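Local coordinates for hypothetical protein PP-LUZ7_gp033 (Pseudomonas phage LUZ7, PDB 3PF6) that is of unknown function but forms a two-chain assembly of small subunits, each about half helical, encoded by a double-stranded DNA phage, at residues 24-29 with 43-48. Numbering follows the deposited sequence.
Sequences DALEEA and RALMGY
Leu45 meets Leu26, and more loosely Ala29, where helix 38-58 packs against helix 22-32, a worked example of how apolar side chains join a short helix to a long one. Segments 24-29 and 43-48 run obliquely antiparallel, at 142° between their directions, with axes 11.6 Å apart at closest approach. Leu45 directs its CB at the partner helix; Leu26 CD2 lies 3.7 Å from that CB and also touches CG, the two side chains lying alongside and pointing opposite ways. One branch of Leu45 makes a looser approach, its CD1 4.4 Å from Ala29 CB. One residue on, selenomethionine Met46 arrives by a bent route: turns at chi2 (-70°) and chi3 (104°) bring its CE to 3.9 Å from Leu26 CD2, with Leu26 CD1 slightly farther off. It lies roughly perpendicular to the Leu26 side chain, and Leu26 thus touches two successive residues of the long helix. Phe41, one turn earlier on that helix, also packs on Leu26 and Ala29, while Tyr16 of the second subunit packs on Met46. All four touching residues are buried and meet through carbon alone, consistent with an association held by van der Waals packing and the exclusion of water.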
ATOM      1  N   ASP A  24       9.298  -0.640  -7.960  1.00 12.46           N
ATOM      2  CA  ASP A  24      10.213  -1.268  -7.009  1.00 12.56           C
ATOM      3  C   ASP A  24       9.492  -1.665  -5.722  1.00 10.00           C
ATOM      4  O   ASP A  24       9.764  -2.713  -5.140  1.00 11.17           O
ATOM      5  CB  ASP A  24      11.359  -0.301  -6.655  1.00 12.68           C
ATOM      6  CG  ASP A  24      12.271   0.000  -7.837  1.00 18.68           C
ATOM      7  OD1 ASP A  24      13.339  -0.596  -7.936  1.00 22.84           O
ATOM      8  OD2 ASP A  24      11.878   0.811  -8.702  1.00 24.51           O
ATOM      9  N   ALA A  25       8.583  -0.795  -5.251  1.00  9.74           N
ATOM     10  CA  ALA A  25       7.842  -1.065  -4.014  1.00  9.27           C
ATOM     11  C   ALA A  25       6.968  -2.307  -4.181  1.00  9.19           C
ATOM     12  O   ALA A  25       6.809  -3.116  -3.265  1.00 10.97           O
ATOM     13  CB  ALA A  25       6.966   0.161  -3.640  1.00  9.02           C
ATOM     14  N   LEU A  26       6.379  -2.469  -5.371  1.00  9.12           N
ATOM     15  CA  LEU A  26       5.607  -3.671  -5.653  1.00  8.97           C
ATOM     16  C   LEU A  26       6.483  -4.915  -5.704  1.00 10.09           C
ATOM     17  O   LEU A  26       6.163  -5.935  -5.094  1.00 10.78           O
ATOM     18  CB  LEU A  26       4.804  -3.527  -6.961  1.00  9.78           C
ATOM     19  CG  LEU A  26       3.650  -2.521  -6.908  1.00  9.19           C
ATOM     20  CD1 LEU A  26       3.146  -2.278  -8.330  1.00 12.59           C
ATOM     21  CD2 LEU A  26       2.539  -2.979  -5.949  1.00 12.29           C
ATOM     22  N   GLU A  27       7.616  -4.806  -6.381  1.00 10.95           N
ATOM     23  CA  GLU A  27       8.601  -5.905  -6.414  1.00 12.37           C
ATOM     24  C   GLU A  27       8.995  -6.369  -5.000  1.00 12.42           C
ATOM     25  O   GLU A  27       9.026  -7.558  -4.694  1.00 13.30           O
ATOM     26  CB  GLU A  27       9.841  -5.474  -7.205  1.00 14.32           C
ATOM     27  CG  GLU A  27       9.583  -5.329  -8.704  1.00 17.72           C
ATOM     28  CD  GLU A  27      10.672  -4.590  -9.476  1.00 25.33           C
ATOM     29  OE1 GLU A  27      11.692  -4.170  -8.868  1.00 28.67           O
ATOM     30  OE2 GLU A  27      10.499  -4.436 -10.713  1.00 27.87           O
ATOM     31  N   GLU A  28       9.290  -5.417  -4.129  1.00 11.29           N
ATOM     32  CA  GLU A  28       9.743  -5.739  -2.783  1.00 12.55           C
ATOM     33  C   GLU A  28       8.613  -6.282  -1.927  1.00 12.10           C
ATOM     34  O   GLU A  28       8.812  -7.199  -1.145  1.00 12.56           O
ATOM     35  CB  GLU A  28      10.442  -4.521  -2.155  1.00 13.29           C
ATOM     36  CG  GLU A  28      11.717  -4.171  -2.885  1.00 15.63           C
ATOM     37  CD  GLU A  28      12.825  -5.203  -2.687  1.00 19.85           C
ATOM     38  OE1 GLU A  28      12.914  -5.796  -1.592  1.00 22.40           O
ATOM     39  OE2 GLU A  28      13.630  -5.406  -3.626  1.00 25.36           O
ATOM     40  N   ALA A  29       7.412  -5.751  -2.075  1.00 10.65           N
ATOM     41  CA  ALA A  29       6.276  -6.314  -1.395  1.00 10.70           C
ATOM     42  C   ALA A  29       6.012  -7.752  -1.850  1.00 11.28           C
ATOM     43  O   ALA A  29       5.653  -8.610  -1.025  1.00 11.92           O
ATOM     44  CB  ALA A  29       5.042  -5.431  -1.603  1.00 10.06           C
ATOM     45  N   ARG A  43      -4.853  -6.543  -5.733  1.00  9.55           N
ATOM     46  CA  ARG A  43      -6.046  -6.009  -5.090  1.00  9.54           C
ATOM     47  C   ARG A  43      -5.669  -5.343  -3.758  1.00  8.83           C
ATOM     48  O   ARG A  43      -6.153  -4.252  -3.446  1.00  9.07           O
ATOM     49  CB  ARG A  43      -7.114  -7.077  -4.893  1.00  9.89           C
ATOM     50  CG  ARG A  43      -8.439  -6.556  -4.376  1.00 11.66           C
ATOM     51  CD  ARG A  43      -9.505  -7.620  -4.408  1.00 14.14           C
ATOM     52  NE  ARG A  43     -10.834  -7.091  -4.071  1.00 16.64           N
ATOM     53  CZ  ARG A  43     -11.587  -6.374  -4.911  1.00 17.82           C
ATOM     54  NH1 ARG A  43     -11.170  -6.103  -6.137  1.00 19.06           N
ATOM     55  NH2 ARG A  43     -12.763  -5.936  -4.512  1.00 22.79           N
ATOM     56  N   ALA A  44      -4.769  -5.998  -3.022  1.00  8.91           N
ATOM     57  CA  ALA A  44      -4.315  -5.503  -1.722  1.00  8.07           C
ATOM     58  C   ALA A  44      -3.492  -4.227  -1.895  1.00  8.94           C
ATOM     59  O   ALA A  44      -3.761  -3.188  -1.270  1.00  8.64           O
ATOM     60  CB  ALA A  44      -3.506  -6.580  -0.994  1.00  8.77           C
ATOM     61  N   LEU A  45      -2.501  -4.294  -2.763  1.00  8.89           N
ATOM     62  CA  LEU A  45      -1.599  -3.153  -2.943  1.00  8.72           C
ATOM     63  C   LEU A  45      -2.230  -1.968  -3.674  1.00  8.83           C
ATOM     64  O   LEU A  45      -2.051  -0.822  -3.262  1.00  8.44           O
ATOM     65  CB  LEU A  45      -0.280  -3.588  -3.613  1.00  9.83           C
ATOM     66  CG  LEU A  45       0.845  -4.096  -2.716  1.00  9.25           C
ATOM     67  CD1 LEU A  45       1.456  -2.984  -1.895  1.00 10.85           C
ATOM     68  CD2 LEU A  45       0.314  -5.239  -1.772  1.00  9.80           C
HETATM   69  N   MSE A  46      -2.985  -2.244  -4.741  1.00  8.21           N
HETATM   70  CA  MSE A  46      -3.651  -1.153  -5.469  1.00  8.18           C
HETATM   71  C   MSE A  46      -4.839  -0.574  -4.725  1.00  8.30           C
HETATM   72  O   MSE A  46      -5.147   0.608  -4.882  1.00  9.27           O
HETATM   73  CB  MSE A  46      -4.045  -1.585  -6.889  1.00  9.80           C
HETATM   74  CG  MSE A  46      -2.886  -1.941  -7.742  1.00 10.33           C
HETATM   75 SE   MSE A  46      -1.820  -0.405  -8.234  0.88 12.37          SE
HETATM   76  CE  MSE A  46      -0.439  -0.726  -7.056  1.00 13.06           C
ATOM     77  N   GLY A  47      -5.509  -1.384  -3.907  1.00  8.13           N
ATOM     78  CA  GLY A  47      -6.492  -0.857  -3.011  1.00  9.03           C
ATOM     79  C   GLY A  47      -5.856   0.172  -2.072  1.00  8.24           C
ATOM     80  O   GLY A  47      -6.439   1.224  -1.810  1.00  9.03           O
ATOM     81  N   TYR A  48      -4.645  -0.113  -1.598  1.00  7.70           N
ATOM     82  CA  TYR A  48      -3.939   0.836  -0.734  1.00  7.14           C
ATOM     83  C   TYR A  48      -3.553   2.079  -1.548  1.00  6.53           C
ATOM     84  O   TYR A  48      -3.794   3.205  -1.116  1.00  6.65           O
ATOM     85  CB  TYR A  48      -2.710   0.215  -0.049  1.00  7.28           C
ATOM     86  CG  TYR A  48      -2.226   1.114   1.051  1.00  7.39           C
ATOM     87  CD1 TYR A  48      -2.789   1.048   2.327  1.00  8.33           C
ATOM     88  CD2 TYR A  48      -1.306   2.135   0.798  1.00  6.92           C
ATOM     89  CE1 TYR A  48      -2.402   1.930   3.323  1.00  7.70           C
ATOM     90  CE2 TYR A  48      -0.909   3.027   1.796  1.00  7.62           C
ATOM     91  CZ  TYR A  48      -1.470   2.920   3.057  1.00  8.23           C
ATOM     92  OH  TYR A  48      -1.115   3.798   4.052  1.00  9.19           O
TER